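Local coordinates for protein cyclase (Uncultured organism, PDB 5IBZ) that is of uncertain function but belongs to the cyclase family, and may have arylformamidase activity, at residues 30-35 with 149-154; 204-209 with 224-229; 232-237 with 273-278. One frame throughout, in Å; residues are numbered along the deposited sequence.

Contact 1. Residues 30-35 with 149-154; sequences GAANYI and ENVKTS
Ala32 brings its methyl group up to two partners at once: CB lies 3.5 Å from CG1 of Val151 and 3.4 Å from OG of Ser154. Alanine suits this place because its short side chain lets the backbones come close, with 6.4 Å between the CA atoms of Ala32 and Ser154. Beside it, CD1 of Ile35, at the end of an extended side chain, reaches OG of Ser154 at 3.7 Å. The serine hydroxyl is turned to the 30-35 side because OG stands anti to its own backbone N (chi1 -164°). There it meets a water at 2.7 Å, and the same water donates to the carbonyl O of Ala32 at 2.8 Å, so a water bridge links the two segments next to the Ala32–Val151 methyl contact. Further out, Ala31 to Tyr34 form a short 3-10 segment, in which Ile35 N bonds to Ala32 O, the carbonyl that also takes the water. Opposite, Ser154 N bonds to Val151 O at 3.0 Å, closing the type I beta turn whose two ends, Val151 and Ser154, both face Ala32. Within that turn, Lys152 O accepts from Asn318 ND2 of the second subunit, placing it also at a subunit interface. Tyr278 touches both Ala32 and Val151. The arrangement is a loop-to-loop junction beside strand 278-281 of the central mixed sheet, with a 3-10 turn leading into helix 37-44.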
loop_
_atom_site.group_PDB
_atom_site.type_symbol
_atom_site.label_atom_id
_atom_site.label_comp_id
_atom_site.label_asym_id
_atom_site.label_seq_id
_atom_site.Cartn_x
_atom_site.Cartn_y
_atom_site.Cartn_z
ATOM N N GLY B 30 -12.961 24.116 15.047
ATOM C CA GLY B 30 -13.956 23.631 15.994
ATOM C C GLY B 30 -13.486 23.704 17.438
ATOM O O GLY B 30 -12.843 24.681 17.866
ATOM N N ALA B 31 -13.787 22.653 18.194
ATOM C CA ALA B 31 -13.545 22.668 19.636
ATOM C C ALA B 31 -12.066 22.637 19.990
ATOM O O ALA B 31 -11.688 22.870 21.132
ATOM C CB ALA B 31 -14.285 21.509 20.306
ATOM N N ALA B 32 -11.210 22.394 19.009
ATOM C CA ALA B 32 -9.783 22.584 19.249
ATOM C C ALA B 32 -9.470 24.032 19.677
ATOM O O ALA B 32 -8.469 24.293 20.362
ATOM C CB ALA B 32 -8.989 22.194 18.006
ATOM N N ASN B 33 -10.333 24.977 19.322
ATOM C CA ASN B 33 -10.132 26.352 19.756
ATOM C C ASN B 33 -10.283 26.575 21.267
ATOM O O ASN B 33 -9.891 27.631 21.786
ATOM C CB ASN B 33 -11.088 27.266 18.997
ATOM C CG ASN B 33 -10.763 27.344 17.518
ATOM O OD1 ASN B 33 -9.603 27.501 17.121
ATOM N ND2 ASN B 33 -11.786 27.195 16.685
ATOM N N TYR B 34 -10.832 25.591 21.978
ATOM C CA TYR B 34 -10.877 25.635 23.430
ATOM C C TYR B 34 -9.484 25.412 24.048
ATOM O O TYR B 34 -9.281 25.757 25.206
ATOM C CB TYR B 34 -11.831 24.595 23.994
ATOM C CG TYR B 34 -13.310 24.820 23.786
ATOM C CD1 TYR B 34 -13.913 26.037 24.065
ATOM C CD2 TYR B 34 -14.122 23.773 23.361
ATOM C CE1 TYR B 34 -15.260 26.201 23.888
ATOM C CE2 TYR B 34 -15.473 23.927 23.189
ATOM C CZ TYR B 34 -16.047 25.131 23.460
ATOM O OH TYR B 34 -17.413 25.268 23.292
ATOM N N ILE B 35 -8.542 24.824 23.302
ATOM C CA ILE B 35 -7.197 24.661 23.824
ATOM C C ILE B 35 -6.397 25.932 23.507
ATOM O O ILE B 35 -6.040 26.213 22.363
ATOM C CB ILE B 35 -6.487 23.421 23.260
ATOM C CG1 ILE B 35 -7.351 22.173 23.479
ATOM C CG2 ILE B 35 -5.122 23.302 23.908
ATOM C CD1 ILE B 35 -6.769 20.858 22.904
ATOM N N GLU B 149 -4.926 18.730 9.033
ATOM C CA GLU B 149 -3.785 19.653 9.131
ATOM C C GLU B 149 -4.185 20.918 9.895
ATOM O O GLU B 149 -3.325 21.635 10.424
ATOM C CB GLU B 149 -3.200 20.011 7.750
ATOM C CG GLU B 149 -3.987 20.963 6.851
ATOM C CD GLU B 149 -5.206 20.354 6.158
ATOM O OE1 GLU B 149 -5.529 19.161 6.354
ATOM O OE2 GLU B 149 -5.841 21.117 5.394
ATOM N N ASN B 150 -5.487 21.182 9.977
ATOM C CA ASN B 150 -5.972 22.357 10.687
ATOM C C ASN B 150 -5.734 22.249 12.189
ATOM O O ASN B 150 -5.850 23.257 12.901
ATOM C CB ASN B 150 -7.462 22.588 10.420
ATOM C CG ASN B 150 -7.729 23.129 9.033
ATOM O OD1 ASN B 150 -7.523 24.312 8.764
ATOM N ND2 ASN B 150 -8.191 22.269 8.135
ATOM N N VAL B 151 -5.410 21.055 12.687
ATOM C CA VAL B 151 -5.123 20.875 14.102
ATOM C C VAL B 151 -3.758 20.190 14.286
ATOM O O VAL B 151 -3.545 19.413 15.222
ATOM C CB VAL B 151 -6.246 20.079 14.816
ATOM C CG1 VAL B 151 -7.421 21.025 15.097
ATOM C CG2 VAL B 151 -6.708 18.868 13.995
ATOM N N LYS B 152 -2.823 20.529 13.404
ATOM C CA LYS B 152 -1.498 19.941 13.506
ATOM C C LYS B 152 -0.782 20.394 14.776
ATOM O O LYS B 152 0.200 19.760 15.186
ATOM C CB LYS B 152 -0.636 20.261 12.282
ATOM C CG LYS B 152 -0.243 21.705 12.148
ATOM C CD LYS B 152 0.763 21.897 10.980
ATOM C CE LYS B 152 1.225 23.341 10.920
ATOM N NZ LYS B 152 2.353 23.543 9.977
ATOM N N THR B 153 -1.231 21.483 15.393
ATOM C CA THR B 153 -0.608 21.879 16.667
ATOM C C THR B 153 -1.521 21.621 17.879
ATOM O O THR B 153 -1.113 21.846 19.035
ATOM C CB THR B 153 -0.118 23.361 16.657
ATOM O OG1 THR B 153 -1.016 24.247 15.979
ATOM C CG2 THR B 153 1.215 23.432 15.935
ATOM N N SER B 154 -2.699 21.056 17.643
ATOM C CA SER B 154 -3.656 20.864 18.729
ATOM C C SER B 154 -3.476 19.539 19.457
ATOM O O SER B 154 -2.586 18.728 19.135
ATOM C CB SER B 154 -5.095 20.955 18.198
ATOM O OG SER B 154 -6.019 21.143 19.261
HETATM O O HOH W 1 -5.809 23.838 19.660
#

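Contact 2. Residues 204-209 with 224-229; sequences TGLVES and NPMTGI
An ST turn opens the 204-209 side of this contact, just after strand 199-203 of the central sheet: OG1 of Thr204 accepts from the backbone N of Leu206 at 3.1 Å, with a nearly straight N-H...O angle of 166°. Threonine suits the place because its hydroxyl closes the turn while its carbon side remains available for packing. CB of Thr204 lies 3.9 Å from the methyl CG2 of Thr227, and the two threonines run alongside each other in opposing senses. That methyl sits between the backbone N and the carbonyl carbon of Thr227, since OG1 takes the position anti to N (chi1 -177°). The hydroxyl of Thr227 thereby serves a different neighbour, bonding to the carbonyl O of Tyr176, so each group of the residue has its own task. Leu206 makes the second contact, with Met226, a selenomethionine. Its methyl CD2 lies 4.0 Å from CB of Met226 and 4.1 Å from its SE atom. The leucine lies roughly perpendicular to the methionine chain, whose extended CB–CG link carries SE past the same methyl, while the bend at the last torsion turns only CE. CD2 alone thus touches CB, CG and SE of Met226. Behind Leu206, its carbonyl O accepts from both N and OG of Ser209, the hydroxyl bond being 2.8 Å long and lying in the carbonyl plane, which ties the 3-10 turn 206-209 together. Phe221 of helix 215-223 packs on Leu206 and Ser209, while Ile178 of strand 177-178 touches both Thr204 and Thr227. The contact therefore brings the two ends of the connection containing helix 215-223 together, beside the small parallel sheet formed by strands 177-178 and 228-229.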
loop_
_atom_site.group_PDB
_atom_site.type_symbol
_atom_site.label_atom_id
_atom_site.label_comp_id
_atom_site.label_asym_id
_atom_site.label_seq_id
_atom_site.Cartn_x
_atom_site.Cartn_y
_atom_site.Cartn_z
ATOM N N THR B 204 -13.500 2.183 28.804
ATOM C CA THR B 204 -14.604 1.232 28.651
ATOM C C THR B 204 -14.177 -0.226 28.782
ATOM O O THR B 204 -15.017 -1.128 28.943
ATOM C CB THR B 204 -15.271 1.328 27.272
ATOM O OG1 THR B 204 -14.451 0.665 26.296
ATOM C CG2 THR B 204 -15.536 2.754 26.867
ATOM N N GLY B 205 -12.880 -0.451 28.660
ATOM C CA GLY B 205 -12.300 -1.784 28.763
ATOM C C GLY B 205 -12.380 -2.613 27.490
ATOM O O GLY B 205 -11.806 -3.699 27.428
ATOM N N LEU B 206 -13.085 -2.131 26.469
ATOM C CA LEU B 206 -13.429 -3.017 25.358
ATOM C C LEU B 206 -12.186 -3.572 24.643
ATOM O O LEU B 206 -12.112 -4.787 24.376
ATOM C CB LEU B 206 -14.354 -2.305 24.364
ATOM C CG LEU B 206 -14.852 -3.191 23.214
ATOM C CD1 LEU B 206 -15.725 -4.319 23.729
ATOM C CD2 LEU B 206 -15.585 -2.398 22.120
ATOM N N VAL B 207 -11.203 -2.720 24.349
ATOM C CA VAL B 207 -10.025 -3.164 23.614
ATOM C C VAL B 207 -9.195 -4.181 24.426
ATOM O O VAL B 207 -8.426 -4.971 23.854
ATOM C CB VAL B 207 -9.142 -1.956 23.187
ATOM C CG1 VAL B 207 -8.525 -1.288 24.388
ATOM C CG2 VAL B 207 -8.085 -2.371 22.202
ATOM N N GLU B 208 -9.400 -4.222 25.741
ATOM C CA GLU B 208 -8.648 -5.139 26.607
ATOM C C GLU B 208 -9.105 -6.583 26.441
ATOM O O GLU B 208 -8.475 -7.508 26.980
ATOM C CB GLU B 208 -8.775 -4.708 28.072
ATOM C CG GLU B 208 -8.165 -3.339 28.328
ATOM C CD GLU B 208 -8.482 -2.744 29.712
ATOM O OE1 GLU B 208 -8.934 -3.491 30.613
ATOM O OE2 GLU B 208 -8.242 -1.528 29.880
ATOM N N SER B 209 -10.194 -6.771 25.706
ATOM C CA SER B 209 -10.723 -8.107 25.450
ATOM C C SER B 209 -10.368 -8.646 24.063
ATOM O O SER B 209 -10.619 -9.809 23.778
ATOM C CB SER B 209 -12.251 -8.118 25.628
ATOM O OG SER B 209 -12.947 -7.422 24.586
ATOM N N ASN B 224 -21.563 -7.964 17.241
ATOM C CA ASN B 224 -22.441 -7.843 18.375
ATOM C C ASN B 224 -22.318 -6.451 19.002
ATOM O O ASN B 224 -21.469 -5.668 18.618
ATOM C CB ASN B 224 -22.156 -8.991 19.342
ATOM C CG ASN B 224 -22.677 -10.332 18.802
ATOM O OD1 ASN B 224 -23.859 -10.654 18.956
ATOM N ND2 ASN B 224 -21.808 -11.097 18.141
ATOM N N PRO B 225 -23.252 -6.108 19.895
ATOM C CA PRO B 225 -23.230 -4.752 20.452
ATOM C C PRO B 225 -21.931 -4.427 21.168
ATOM O O PRO B 225 -21.301 -5.327 21.709
ATOM C CB PRO B 225 -24.385 -4.749 21.455
ATOM C CG PRO B 225 -25.242 -5.858 21.059
ATOM C CD PRO B 225 -24.348 -6.904 20.451
HETATM N N MSE B 226 -21.564 -3.154 21.164
HETATM C CA MSE B 226 -20.319 -2.704 21.786
HETATM C C MSE B 226 -20.571 -1.524 22.715
HETATM O O MSE B 226 -21.234 -0.560 22.335
HETATM C CB MSE B 226 -19.299 -2.334 20.708
HETATM C CG MSE B 226 -18.812 -3.537 19.932
HETATM SE SE MSE B 226 -17.540 -3.036 18.537
HETATM C CE MSE B 226 -18.807 -2.179 17.383
ATOM N N THR B 227 -20.045 -1.608 23.937
ATOM C CA THR B 227 -20.214 -0.548 24.927
ATOM C C THR B 227 -19.649 0.793 24.446
ATOM O O THR B 227 -18.637 0.847 23.753
ATOM C CB THR B 227 -19.545 -0.929 26.272
ATOM O OG1 THR B 227 -19.792 0.093 27.249
ATOM C CG2 THR B 227 -18.054 -1.111 26.125
ATOM N N GLY B 228 -20.315 1.883 24.800
ATOM C CA GLY B 228 -19.784 3.210 24.506
ATOM C C GLY B 228 -20.731 4.279 25.018
ATOM O O GLY B 228 -21.729 3.962 25.683
ATOM N N ILE B 229 -20.425 5.538 24.725
ATOM C CA ILE B 229 -21.257 6.628 25.218
ATOM C C ILE B 229 -22.572 6.747 24.454
ATOM O O ILE B 229 -22.680 6.410 23.275
ATOM C CB ILE B 229 -20.505 7.990 25.205
ATOM C CG1 ILE B 229 -20.058 8.402 23.799
ATOM C CG2 ILE B 229 -19.347 7.914 26.193
ATOM C CD1 ILE B 229 -19.490 9.832 23.719
#

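Contact 3. Residues 232-237 with 273-278; sequences DTVPWI and RDLGVY
In both Val234 (chi1 169°) and Val277 (chi1 168°), CG1 stands anti to the backbone N, and in each it is this methyl that meets the opposite segment; Leu275 instead carries its CG anti to the carbonyl carbon, with an extended second torsion that sends CD1 outward. These settings turn the methyls toward one another in an apolar contact where the first turn of helix 233-239 packs on the C-terminal end of helix 266-275 and the chain leading from it into strand 278-281. CD1 of Leu275 lies 4.1 Å from CG1 of Val234 and 3.9 Å from the carbonyl O of the same residue, so the leucine methyl rests over both side chain and backbone. It also comes within 4.4 Å of CG2 of Ile237, one turn further along. Beta-branched residues put methyls close to the backbone, so CG1 of Val234 and Val277 and CG2 of Ile237 meet their partners directly, while Leu275 reaches further with CD1. All four touching residues are buried. Gly276, the first residue beyond the helix, takes a positive phi of 66°, a value glycine adopts readily, and lets the chain turn from helix to strand, so that Leu275 and Val277 both face helix 233-239. On the flank away from the contact, Arg273 NH1 and Asp274 OD1 form a salt bridge, and Arg273 also makes a cation-pi contact with Tyr122. Completing the apolar row, CG2 of Ile237 meets CG1 of Val277 at 4.1 Å.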
loop_
_atom_site.group_PDB
_atom_site.type_symbol
_atom_site.label_atom_id
_atom_site.label_comp_id
_atom_site.label_asym_id
_atom_site.label_seq_id
_atom_site.Cartn_x
_atom_site.Cartn_y
_atom_site.Cartn_z
ATOM N N ASP B 232 -27.212 11.049 25.647
ATOM C CA ASP B 232 -27.353 12.101 26.655
ATOM C C ASP B 232 -25.998 12.572 27.187
ATOM O O ASP B 232 -25.942 13.472 28.026
ATOM C CB ASP B 232 -28.315 11.655 27.793
ATOM C CG ASP B 232 -27.640 10.934 28.950
ATOM O OD1 ASP B 232 -26.509 10.423 28.826
ATOM O OD2 ASP B 232 -28.298 10.862 30.012
ATOM N N THR B 233 -24.898 12.042 26.648
ATOM C CA THR B 233 -23.587 12.591 26.973
ATOM C C THR B 233 -23.263 13.831 26.121
ATOM O O THR B 233 -22.378 14.610 26.458
ATOM C CB THR B 233 -22.454 11.551 26.800
ATOM O OG1 THR B 233 -22.272 11.240 25.411
ATOM C CG2 THR B 233 -22.745 10.273 27.617
ATOM N N VAL B 234 -23.996 14.033 25.028
ATOM C CA VAL B 234 -23.636 15.082 24.073
ATOM C C VAL B 234 -23.843 16.502 24.656
ATOM O O VAL B 234 -22.946 17.353 24.538
ATOM C CB VAL B 234 -24.396 14.884 22.748
ATOM C CG1 VAL B 234 -24.237 16.093 21.850
ATOM C CG2 VAL B 234 -23.858 13.648 22.013
ATOM N N PRO B 235 -24.990 16.765 25.299
ATOM C CA PRO B 235 -25.100 18.116 25.862
ATOM C C PRO B 235 -24.038 18.360 26.944
ATOM O O PRO B 235 -23.548 19.484 27.091
ATOM C CB PRO B 235 -26.509 18.141 26.440
ATOM C CG PRO B 235 -27.269 17.107 25.675
ATOM C CD PRO B 235 -26.247 16.015 25.410
ATOM N N TRP B 236 -23.701 17.317 27.695
ATOM C CA TRP B 236 -22.674 17.437 28.739
ATOM C C TRP B 236 -21.304 17.763 28.131
ATOM O O TRP B 236 -20.589 18.637 28.619
ATOM C CB TRP B 236 -22.622 16.150 29.558
ATOM C CG TRP B 236 -21.647 16.148 30.679
ATOM C CD1 TRP B 236 -21.785 16.744 31.909
ATOM C CD2 TRP B 236 -20.374 15.508 30.682
ATOM N NE1 TRP B 236 -20.674 16.488 32.677
ATOM C CE2 TRP B 236 -19.792 15.738 31.940
ATOM C CE3 TRP B 236 -19.671 14.750 29.739
ATOM C CZ2 TRP B 236 -18.539 15.243 32.279
ATOM C CZ3 TRP B 236 -18.424 14.265 30.080
ATOM C CH2 TRP B 236 -17.873 14.512 31.332
ATOM N N ILE B 237 -20.942 17.053 27.075
ATOM C CA ILE B 237 -19.697 17.322 26.371
ATOM C C ILE B 237 -19.651 18.769 25.913
ATOM O O ILE B 237 -18.616 19.436 26.020
ATOM C CB ILE B 237 -19.539 16.343 25.176
ATOM C CG1 ILE B 237 -19.213 14.946 25.706
ATOM C CG2 ILE B 237 -18.431 16.811 24.259
ATOM C CD1 ILE B 237 -19.431 13.823 24.713
ATOM N N ARG B 273 -20.207 17.074 13.472
ATOM C CA ARG B 273 -20.869 18.143 12.730
ATOM C C ARG B 273 -21.391 19.282 13.595
ATOM O O ARG B 273 -21.140 20.445 13.292
ATOM C CB ARG B 273 -22.026 17.581 11.907
ATOM C CG ARG B 273 -22.823 18.646 11.191
ATOM C CD ARG B 273 -24.059 18.057 10.620
ATOM N NE ARG B 273 -24.771 18.953 9.733
ATOM C CZ ARG B 273 -25.766 19.754 10.080
ATOM N NH1 ARG B 273 -26.160 19.841 11.347
ATOM N NH2 ARG B 273 -26.369 20.497 9.152
ATOM N N ASP B 274 -22.156 18.972 14.636
ATOM C CA ASP B 274 -22.837 20.036 15.348
ATOM C C ASP B 274 -21.884 20.774 16.305
ATOM O O ASP B 274 -21.894 22.011 16.347
ATOM C CB ASP B 274 -24.051 19.473 16.099
ATOM C CG ASP B 274 -25.110 18.905 15.165
ATOM O OD1 ASP B 274 -25.244 19.418 14.045
ATOM O OD2 ASP B 274 -25.810 17.946 15.553
ATOM N N LEU B 275 -21.092 20.041 17.088
ATOM C CA LEU B 275 -20.198 20.669 18.076
ATOM C C LEU B 275 -18.769 20.936 17.596
ATOM O O LEU B 275 -18.052 21.761 18.187
ATOM C CB LEU B 275 -20.120 19.800 19.337
ATOM C CG LEU B 275 -21.429 19.482 20.058
ATOM C CD1 LEU B 275 -21.121 18.786 21.388
ATOM C CD2 LEU B 275 -22.270 20.715 20.273
ATOM N N GLY B 276 -18.337 20.237 16.551
ATOM C CA GLY B 276 -16.957 20.331 16.119
ATOM C C GLY B 276 -15.998 19.754 17.158
ATOM O O GLY B 276 -14.859 20.207 17.302
ATOM N N VAL B 277 -16.450 18.722 17.863
ATOM C CA VAL B 277 -15.647 18.017 18.870
ATOM C C VAL B 277 -15.030 16.759 18.251
ATOM O O VAL B 277 -15.718 15.991 17.600
ATOM C CB VAL B 277 -16.531 17.678 20.084
ATOM C CG1 VAL B 277 -15.836 16.703 21.037
ATOM C CG2 VAL B 277 -16.913 18.966 20.838
ATOM N N TYR B 278 -13.731 16.571 18.451
ATOM C CA TYR B 278 -12.991 15.476 17.852
ATOM C C TYR B 278 -13.243 14.173 18.591
ATOM O O TYR B 278 -13.523 14.160 19.792
ATOM C CB TYR B 278 -11.481 15.815 17.840
ATOM C CG TYR B 278 -11.212 17.010 16.964
ATOM C CD1 TYR B 278 -11.415 18.300 17.442
ATOM C CD2 TYR B 278 -10.813 16.866 15.650
ATOM C CE1 TYR B 278 -11.227 19.400 16.638
ATOM C CE2 TYR B 278 -10.607 17.958 14.838
ATOM C CZ TYR B 278 -10.834 19.235 15.328
ATOM O OH TYR B 278 -10.632 20.348 14.517
#

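How the contacts relate
Along the chain the three contacts come in series, contact 1 closing before contact 2 opens and contact 2 before contact 3. Contacts 1 and 2 lie on opposite sides of the chain's centre, their centres 27 Å apart and without touching. Contact 3 joins them, its centre 15 Å from that of contact 1 and 20 Å from that of contact 2. Toward contact 1, Ala31 N probably hydrogen-bonds to Gly276 O and Ala31 packs on Val277; toward contact 2, Ile229 meets Ile237 as strand 228-229 leads into helix 233-239. Contact 1 places an N-terminal loop beside strand 278-281, into which contact 3 leads, while contact 2 follows strand 199-203; all pack connections around the central mixed sheet.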